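Pollen-specific leucine-rich repeat extensin-like protein 1 (PDB 6TME) probably binds small secreted signalling peptides through its leucine-rich repeat domain, linking peptide perception to the cell wall of pollen and pollen tubes. Local coordinates at residues Gly296-Asn301 with Phe311-Asn316; Ser276-Leu281 with Met287-Asn292. All coordinates share one frame; numbering follows the deposited sequence.

Contact 1. Residues Gly296-Asn301 with Phe311-Asn316; sequences GFVTDN and FTFSYN. With NAG (2-acetamido-2-deoxy-beta-D-glucopyranose), chain E.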
ATOM      1  N   GLY A 296       1.905   3.040 -30.130  1.00 32.08           N
ATOM      2  CA  GLY A 296       1.567   4.369 -30.585  1.00 27.68           C
ATOM      3  C   GLY A 296       2.568   5.426 -30.182  1.00 31.91           C
ATOM      4  O   GLY A 296       3.765   5.160 -30.026  1.00 34.46           O
ATOM      5  N   PHE A 297       2.063   6.635 -29.990  1.00 41.54           N
ATOM      6  CA  PHE A 297       2.878   7.825 -29.835  1.00 49.10           C
ATOM      7  C   PHE A 297       2.901   8.262 -28.376  1.00 49.67           C
ATOM      8  O   PHE A 297       1.896   8.153 -27.669  1.00 46.30           O
ATOM      9  CB  PHE A 297       2.340   8.953 -30.731  1.00 45.43           C
ATOM     10  CG  PHE A 297       3.406   9.738 -31.407  1.00 51.97           C
ATOM     11  CD1 PHE A 297       3.981   9.277 -32.582  1.00 53.00           C
ATOM     12  CD2 PHE A 297       3.857  10.935 -30.857  1.00 55.09           C
ATOM     13  CE1 PHE A 297       4.986   9.997 -33.200  1.00 51.05           C
ATOM     14  CE2 PHE A 297       4.864  11.660 -31.471  1.00 48.69           C
ATOM     15  CZ  PHE A 297       5.430  11.186 -32.643  1.00 48.47           C
ATOM     16  N   VAL A 298       4.066   8.724 -27.921  1.00 42.18           N
ATOM     17  CA  VAL A 298       4.204   9.438 -26.655  1.00 35.23           C
ATOM     18  C   VAL A 298       4.425  10.902 -27.008  1.00 44.47           C
ATOM     19  O   VAL A 298       5.442  11.257 -27.619  1.00 50.77           O
ATOM     20  CB  VAL A 298       5.358   8.898 -25.797  1.00 44.07           C
ATOM     21  CG1 VAL A 298       5.456   9.682 -24.487  1.00 33.84           C
ATOM     22  CG2 VAL A 298       5.197   7.384 -25.538  1.00 44.75           C
ATOM     23  N   THR A 299       3.471  11.746 -26.634  1.00 43.33           N
ATOM     24  CA  THR A 299       3.406  13.148 -27.019  1.00 41.10           C
ATOM     25  C   THR A 299       3.917  14.040 -25.892  1.00 44.48           C
ATOM     26  O   THR A 299       4.083  13.611 -24.745  1.00 43.20           O
ATOM     27  CB  THR A 299       1.963  13.533 -27.342  1.00 46.34           C
ATOM     28  OG1 THR A 299       1.196  13.414 -26.141  1.00 60.02           O
ATOM     29  CG2 THR A 299       1.384  12.581 -28.354  1.00 42.94           C
ATOM     30  N   ASP A 300       4.123  15.314 -26.217  1.00 43.38           N
ATOM     31  CA  ASP A 300       4.479  16.266 -25.174  1.00 55.35           C
ATOM     32  C   ASP A 300       3.266  16.708 -24.371  1.00 49.23           C
ATOM     33  O   ASP A 300       3.425  17.416 -23.373  1.00 44.04           O
ATOM     34  CB  ASP A 300       5.198  17.481 -25.776  1.00 59.67           C
ATOM     35  CG  ASP A 300       4.356  18.214 -26.784  1.00 69.61           C
ATOM     36  OD1 ASP A 300       3.328  17.645 -27.223  1.00 72.16           O
ATOM     37  OD2 ASP A 300       4.719  19.362 -27.128  1.00 73.21           O
ATOM     38  N   ASN A 301       2.064  16.320 -24.805  1.00 53.75           N
ATOM     39  CA  ASN A 301       0.894  16.380 -23.941  1.00 57.56           C
ATOM     40  C   ASN A 301       1.228  15.805 -22.572  1.00 50.09           C
ATOM     41  O   ASN A 301       0.804  16.329 -21.535  1.00 51.97           O
ATOM     42  CB  ASN A 301      -0.245  15.592 -24.584  1.00 69.23           C
ATOM     43  CG  ASN A 301      -1.582  16.217 -24.360  1.00 78.61           C
ATOM     44  OD1 ASN A 301      -1.677  17.384 -23.983  1.00 87.01           O
ATOM     45  ND2 ASN A 301      -2.644  15.440 -24.594  1.00 76.49           N
ATOM     46  N   PHE A 311       9.742   9.622 -15.978  1.00 30.46           N
ATOM     47  CA  PHE A 311       8.727   9.028 -16.843  1.00 27.22           C
ATOM     48  C   PHE A 311       9.382   7.874 -17.589  1.00 32.49           C
ATOM     49  O   PHE A 311      10.197   8.095 -18.488  1.00 35.93           O
ATOM     50  CB  PHE A 311       8.143  10.074 -17.797  1.00 24.09           C
ATOM     51  CG  PHE A 311       7.120   9.534 -18.787  1.00 31.57           C
ATOM     52  CD1 PHE A 311       6.407   8.372 -18.532  1.00 30.67           C
ATOM     53  CD2 PHE A 311       6.869  10.217 -19.975  1.00 25.32           C
ATOM     54  CE1 PHE A 311       5.473   7.890 -19.445  1.00 32.02           C
ATOM     55  CE2 PHE A 311       5.937   9.746 -20.887  1.00 30.47           C
ATOM     56  CZ  PHE A 311       5.241   8.581 -20.626  1.00 35.79           C
ATOM     57  N   THR A 312       9.022   6.654 -17.199  1.00 28.76           N
ATOM     58  CA  THR A 312       9.587   5.400 -17.696  1.00 29.21           C
ATOM     59  C   THR A 312       8.534   4.716 -18.562  1.00 31.34           C
ATOM     60  O   THR A 312       7.456   4.374 -18.070  1.00 27.07           O
ATOM     61  CB  THR A 312       9.970   4.489 -16.518  1.00 27.54           C
ATOM     62  OG1 THR A 312      10.932   5.144 -15.679  1.00 35.26           O
ATOM     63  CG2 THR A 312      10.499   3.127 -16.986  1.00 23.52           C
ATOM     64  N   PHE A 313       8.827   4.530 -19.845  1.00 37.42           N
ATOM     65  CA  PHE A 313       7.880   3.873 -20.741  1.00 24.34           C
ATOM     66  C   PHE A 313       8.580   2.791 -21.554  1.00 32.66           C
ATOM     67  O   PHE A 313       8.149   2.441 -22.656  1.00 33.94           O
ATOM     68  CB  PHE A 313       7.165   4.886 -21.644  1.00 24.60           C
ATOM     69  CG  PHE A 313       8.085   5.888 -22.322  1.00 30.56           C
ATOM     70  CD1 PHE A 313       8.620   6.964 -21.621  1.00 27.21           C
ATOM     71  CD2 PHE A 313       8.370   5.772 -23.678  1.00 29.49           C
ATOM     72  CE1 PHE A 313       9.454   7.890 -22.252  1.00 35.91           C
ATOM     73  CE2 PHE A 313       9.187   6.694 -24.329  1.00 27.46           C
ATOM     74  CZ  PHE A 313       9.737   7.753 -23.617  1.00 38.69           C
ATOM     75  N   SER A 314       9.649   2.235 -20.994  1.00 28.95           N
ATOM     76  CA  SER A 314      10.475   1.268 -21.681  1.00 30.29           C
ATOM     77  C   SER A 314       9.754  -0.081 -21.787  1.00 31.42           C
ATOM     78  O   SER A 314       8.767  -0.338 -21.101  1.00 23.39           O
ATOM     79  CB  SER A 314      11.802   1.132 -20.936  1.00 22.21           C
ATOM     80  OG  SER A 314      11.571   0.519 -19.700  1.00 30.64           O
ATOM     81  N   TYR A 315      10.274  -0.959 -22.652  1.00 30.49           N
ATOM     82  CA  TYR A 315       9.702  -2.290 -22.880  1.00 25.76           C
ATOM     83  C   TYR A 315       8.210  -2.207 -23.182  1.00 28.41           C
ATOM     84  O   TYR A 315       7.361  -2.739 -22.449  1.00 23.36           O
ATOM     85  CB  TYR A 315       9.960  -3.216 -21.695  1.00 29.10           C
ATOM     86  CG  TYR A 315      11.411  -3.437 -21.530  1.00 35.52           C
ATOM     87  CD1 TYR A 315      12.061  -4.432 -22.255  1.00 32.75           C
ATOM     88  CD2 TYR A 315      12.165  -2.619 -20.697  1.00 38.51           C
ATOM     89  CE1 TYR A 315      13.420  -4.624 -22.137  1.00 32.94           C
ATOM     90  CE2 TYR A 315      13.531  -2.808 -20.572  1.00 31.90           C
ATOM     91  CZ  TYR A 315      14.147  -3.809 -21.298  1.00 35.10           C
ATOM     92  OH  TYR A 315      15.496  -4.001 -21.181  1.00 46.80           O
ATOM     93  N   ASN A 316       7.916  -1.532 -24.289  1.00 18.88           N
ATOM     94  CA  ASN A 316       6.568  -1.446 -24.853  1.00 19.71           C
ATOM     95  C   ASN A 316       6.705  -1.543 -26.371  1.00 27.68           C
ATOM     96  O   ASN A 316       7.719  -2.022 -26.899  1.00 27.12           O
ATOM     97  CB  ASN A 316       5.882  -0.166 -24.360  1.00 29.64           C
ATOM     98  CG  ASN A 316       5.388  -0.312 -22.920  1.00 35.97           C
ATOM     99  OD1 ASN A 316       4.472  -1.085 -22.658  1.00 29.88           O
ATOM    100  ND2 ASN A 316       6.028   0.390 -21.982  1.00 25.90           N
TER
HETATM  101  C1  NAG E   1      12.735   6.349 -12.242  1.00 36.41           C
HETATM  102  C2  NAG E   1      13.678   6.072 -11.076  1.00 39.33           C
HETATM  103  C3  NAG E   1      14.332   4.701 -11.239  1.00 41.92           C
HETATM  104  C4  NAG E   1      13.260   3.626 -11.340  1.00 44.86           C
HETATM  105  C5  NAG E   1      12.311   3.934 -12.496  1.00 34.37           C
HETATM  106  C6  NAG E   1      11.101   3.030 -12.502  1.00 41.50           C
HETATM  107  C7  NAG E   1      14.520   8.210 -10.191  1.00 49.99           C
HETATM  108  C8  NAG E   1      15.670   9.169 -10.166  1.00 51.19           C
HETATM  109  N2  NAG E   1      14.687   7.114 -10.942  1.00 45.96           N
HETATM  110  O3  NAG E   1      15.152   4.431 -10.107  1.00 45.55           O
HETATM  111  O4  NAG E   1      13.836   2.328 -11.464  1.00 52.18           O
HETATM  112  O5  NAG E   1      11.794   5.270 -12.373  1.00 34.74           O
HETATM  113  O6  NAG E   1      10.214   3.369 -11.440  1.00 46.04           O
HETATM  114  O7  NAG E   1      13.480   8.425  -9.568  1.00 51.33           O
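In the hydrophobic core of a plant-type leucine-rich repeat, Val298 reaches from the short strand 297-298 to Phe311 and Phe313, two aromatic residues of the recurring LxxLxLxxN pattern. The valine divides its two methyl groups between them. CG1 stands anti to the backbone N (chi1 180°) and comes up to the edge of the Phe311 ring, near its plane, with CG1 3.6 Å from Phe311 CE2. The other branch, CG2, meets Phe313 obliquely, 4.0 Å from Phe313 CD2. The two phenylalanines also touch each other: Phe313 CD1 lies 3.7 Å above the plane of the Phe311 ring, over its centre, so Phe311 has a neighbour on one face as well as at its edge. Phe318 and Cys303 also touch Val298, adding to the apolar environment around it.

Asn316 holds the turn beyond the strand with its amide. Its ND2 gives a nearly straight bond (173°) to Phe313 O, 3.0 Å from ND2; the donor sits well above the carbonyl plane, while the acceptor lies almost in the plane of the asparagine amide. ND2 also reaches Phe289 O, and OD1 accepts from Phe294 N, so this buried amide ties its own turn to the preceding coil. Thr312 OG1 makes a weak and unsettled bond to O5 of an N-acetylglucosamine, 3.4 Å from it. That sugar belongs to a glycan attached to the protein itself, probably at Asn310, which opens the sequon ending at Thr312. The inward-turned asparagine is general to leucine-rich repeats, whereas the second short strand, here bringing Val298 to the core, is characteristic of the plant-specific solenoid.

Contact 2. Residues Ser276-Leu281 with Met287-Asn292; sequences STLSGL and MDFSYN
Leu278 and Phe289 both hold CG beside the backbone N and anti to the carbonyl carbon (chi1 -69° in Leu278); with these torsions the two side chains approach from opposite directions. Leu278 CD1 ends 4.0 Å from Phe289 CZ, an oblique approach of one methyl to the far end of the ring. Beside this pair Leu281 and Met287 cross at about a right angle. The thioether is what touches: Met287 is extended from its backbone until a bend at chi3 (61°) turns the terminal methyl, and Leu281 CD1 settles 3.7 Å from Met287 SD. Leu278, in the 3-10 segment 276-280, and Leu281, just after it, thus each present CD1, to Phe289 just beyond the end of strand 286-288 and to Met287 within it, by purely apolar contact.

The polar residues of 287-292 bond among themselves and to the backbone. Asp288 OD1 accepts from Ser290 N, 2.8 Å from it, which makes an Asx turn, and the same oxygen takes Ser290 OG on its syn lone pair at 3.0 Å. Two bonds therefore grip one carboxylate oxygen and hold the Asx turn at the end of the strand. Next along the chain, Asn292 ND2 points at Phe289 O, 3.0 Å away, and also bonds to Ala265 O, while Asn292 OD1 accepts from Phe270 N.

Within the solenoid, the 3-10 segment 276-280 packs through Leu278 across the core from strand 286-288, which lies between strands 262-264 and 310-312. Ile302 of helix 300-303 touches both Leu278 and Met287, and Phe311 of strand 310-312 touches Phe289.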
ATOM      1  N   SER A 276      -4.881  10.361 -24.172  1.00 32.50           N
ATOM      2  CA  SER A 276      -4.530  11.776 -24.187  1.00 43.06           C
ATOM      3  C   SER A 276      -5.020  12.499 -22.943  1.00 36.36           C
ATOM      4  O   SER A 276      -4.483  13.556 -22.602  1.00 44.54           O
ATOM      5  CB  SER A 276      -5.098  12.446 -25.449  1.00 42.77           C
ATOM      6  OG  SER A 276      -6.463  12.092 -25.631  1.00 49.40           O
ATOM      7  N   THR A 277      -6.028  11.952 -22.262  1.00 41.82           N
ATOM      8  CA  THR A 277      -6.504  12.504 -20.997  1.00 42.61           C
ATOM      9  C   THR A 277      -5.427  12.538 -19.917  1.00 36.00           C
ATOM     10  O   THR A 277      -5.611  13.222 -18.903  1.00 30.52           O
ATOM     11  CB  THR A 277      -7.697  11.687 -20.497  1.00 42.46           C
ATOM     12  OG1 THR A 277      -7.384  10.290 -20.570  1.00 47.28           O
ATOM     13  CG2 THR A 277      -8.926  11.963 -21.348  1.00 33.69           C
ATOM     14  N   LEU A 278      -4.312  11.828 -20.100  1.00 32.35           N
ATOM     15  CA  LEU A 278      -3.273  11.858 -19.080  1.00 34.10           C
ATOM     16  C   LEU A 278      -2.677  13.245 -18.907  1.00 39.11           C
ATOM     17  O   LEU A 278      -1.927  13.456 -17.948  1.00 40.13           O
ATOM     18  CB  LEU A 278      -2.176  10.841 -19.398  1.00 27.04           C
ATOM     19  CG  LEU A 278      -2.619   9.385 -19.254  1.00 34.33           C
ATOM     20  CD1 LEU A 278      -1.576   8.444 -19.799  1.00 40.48           C
ATOM     21  CD2 LEU A 278      -2.882   9.059 -17.812  1.00 38.64           C
ATOM     22  N   SER A 279      -3.009  14.201 -19.781  1.00 42.08           N
ATOM     23  CA  SER A 279      -2.547  15.565 -19.549  1.00 40.93           C
ATOM     24  C   SER A 279      -3.230  16.197 -18.348  1.00 38.37           C
ATOM     25  O   SER A 279      -2.787  17.252 -17.890  1.00 41.48           O
ATOM     26  CB  SER A 279      -2.763  16.435 -20.789  1.00 39.89           C
ATOM     27  OG  SER A 279      -4.136  16.551 -21.121  1.00 47.26           O
ATOM     28  N   GLY A 280      -4.287  15.577 -17.828  1.00 39.14           N
ATOM     29  CA  GLY A 280      -4.899  16.009 -16.590  1.00 39.85           C
ATOM     30  C   GLY A 280      -4.151  15.639 -15.326  1.00 45.57           C
ATOM     31  O   GLY A 280      -4.575  16.030 -14.236  1.00 52.90           O
ATOM     32  N   LEU A 281      -3.049  14.894 -15.422  1.00 35.86           N
ATOM     33  CA  LEU A 281      -2.276  14.521 -14.239  1.00 31.46           C
ATOM     34  C   LEU A 281      -1.361  15.674 -13.824  1.00 34.08           C
ATOM     35  O   LEU A 281      -0.133  15.583 -13.837  1.00 36.13           O
ATOM     36  CB  LEU A 281      -1.492  13.245 -14.500  1.00 34.16           C
ATOM     37  CG  LEU A 281      -2.363  12.035 -14.845  1.00 36.38           C
ATOM     38  CD1 LEU A 281      -1.492  10.802 -15.056  1.00 34.86           C
ATOM     39  CD2 LEU A 281      -3.438  11.801 -13.775  1.00 29.62           C
ATOM     40  N   MET A 287       5.868   8.469 -13.023  1.00 32.95           N
ATOM     41  CA  MET A 287       4.922   7.780 -13.891  1.00 27.78           C
ATOM     42  C   MET A 287       5.690   6.691 -14.625  1.00 26.48           C
ATOM     43  O   MET A 287       6.671   6.982 -15.314  1.00 28.69           O
ATOM     44  CB  MET A 287       4.246   8.744 -14.873  1.00 25.43           C
ATOM     45  CG  MET A 287       2.960   8.153 -15.476  1.00 35.14           C
ATOM     46  SD  MET A 287       1.764   9.369 -16.081  1.00 43.40           S
ATOM     47  CE  MET A 287       2.708  10.197 -17.338  1.00 32.14           C
ATOM     48  N   ASP A 288       5.257   5.447 -14.451  1.00 21.02           N
ATOM     49  CA  ASP A 288       5.967   4.266 -14.940  1.00 27.98           C
ATOM     50  C   ASP A 288       4.975   3.381 -15.679  1.00 32.19           C
ATOM     51  O   ASP A 288       4.071   2.810 -15.059  1.00 29.01           O
ATOM     52  CB  ASP A 288       6.612   3.482 -13.783  1.00 22.18           C
ATOM     53  CG  ASP A 288       7.525   2.334 -14.272  1.00 34.87           C
ATOM     54  OD1 ASP A 288       7.505   1.986 -15.467  1.00 37.99           O
ATOM     55  OD2 ASP A 288       8.278   1.770 -13.460  1.00 46.26           O
ATOM     56  N   PHE A 289       5.144   3.249 -16.993  1.00 31.01           N
ATOM     57  CA  PHE A 289       4.354   2.304 -17.775  1.00 24.02           C
ATOM     58  C   PHE A 289       5.205   1.191 -18.351  1.00 27.97           C
ATOM     59  O   PHE A 289       4.741   0.479 -19.255  1.00 30.19           O
ATOM     60  CB  PHE A 289       3.618   3.001 -18.921  1.00 21.23           C
ATOM     61  CG  PHE A 289       2.625   4.026 -18.480  1.00 23.71           C
ATOM     62  CD1 PHE A 289       1.554   3.676 -17.699  1.00 37.20           C
ATOM     63  CD2 PHE A 289       2.743   5.328 -18.881  1.00 33.81           C
ATOM     64  CE1 PHE A 289       0.637   4.616 -17.308  1.00 37.52           C
ATOM     65  CE2 PHE A 289       1.821   6.269 -18.506  1.00 36.67           C
ATOM     66  CZ  PHE A 289       0.781   5.920 -17.713  1.00 36.96           C
ATOM     67  N   SER A 290       6.442   1.034 -17.874  1.00 17.59           N
ATOM     68  CA  SER A 290       7.345   0.061 -18.484  1.00 27.01           C
ATOM     69  C   SER A 290       6.748  -1.354 -18.449  1.00 29.03           C
ATOM     70  O   SER A 290       5.863  -1.673 -17.644  1.00 27.82           O
ATOM     71  CB  SER A 290       8.711   0.084 -17.789  1.00 18.03           C
ATOM     72  OG  SER A 290       8.643  -0.528 -16.519  1.00 36.32           O
ATOM     73  N   TYR A 291       7.236  -2.197 -19.359  1.00 29.28           N
ATOM     74  CA  TYR A 291       6.934  -3.634 -19.391  1.00 25.99           C
ATOM     75  C   TYR A 291       5.439  -3.883 -19.556  1.00 22.30           C
ATOM     76  O   TYR A 291       4.780  -4.510 -18.724  1.00 28.35           O
ATOM     77  CB  TYR A 291       7.455  -4.337 -18.142  1.00 28.58           C
ATOM     78  CG  TYR A 291       8.944  -4.428 -18.090  1.00 28.07           C
ATOM     79  CD1 TYR A 291       9.612  -5.452 -18.754  1.00 31.31           C
ATOM     80  CD2 TYR A 291       9.688  -3.498 -17.361  1.00 28.83           C
ATOM     81  CE1 TYR A 291      10.979  -5.537 -18.721  1.00 35.74           C
ATOM     82  CE2 TYR A 291      11.063  -3.571 -17.317  1.00 31.43           C
ATOM     83  CZ  TYR A 291      11.706  -4.596 -18.002  1.00 40.89           C
ATOM     84  OH  TYR A 291      13.080  -4.697 -17.962  1.00 52.52           O
ATOM     85  N   ASN A 292       4.912  -3.365 -20.654  1.00 23.29           N
ATOM     86  CA  ASN A 292       3.530  -3.593 -21.024  1.00 25.02           C
ATOM     87  C   ASN A 292       3.508  -3.881 -22.518  1.00 30.34           C
ATOM     88  O   ASN A 292       4.522  -4.267 -23.106  1.00 34.49           O
ATOM     89  CB  ASN A 292       2.694  -2.387 -20.581  1.00 26.45           C
ATOM     90  CG  ASN A 292       2.270  -2.500 -19.136  1.00 30.94           C
ATOM     91  OD1 ASN A 292       1.511  -3.399 -18.780  1.00 37.23           O
ATOM     92  ND2 ASN A 292       2.768  -1.604 -18.295  1.00 26.88           N
TER

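The two contacts illustrate how equivalent stretches of a solenoid, 287-292 and 311-316, 24 residues apart, can meet different parts of the returning chain: a 3-10 segment and the residue after it in contact 2, strand 297-298 in contact 1. Their centres are 8 Å apart. They come in series along the chain, contact 2 first, and join in one continuous core, where Ile302 of helix 300-303 touches residues of both. Strands 286-288 and 310-312 are parallel neighbours, joined by a probable hydrogen bond between Thr312 O and Phe289 N, and Tyr291 and Tyr315 stack just past them. Both contacts include neighbours of the same glycan, towards the C-terminal end of the repeats.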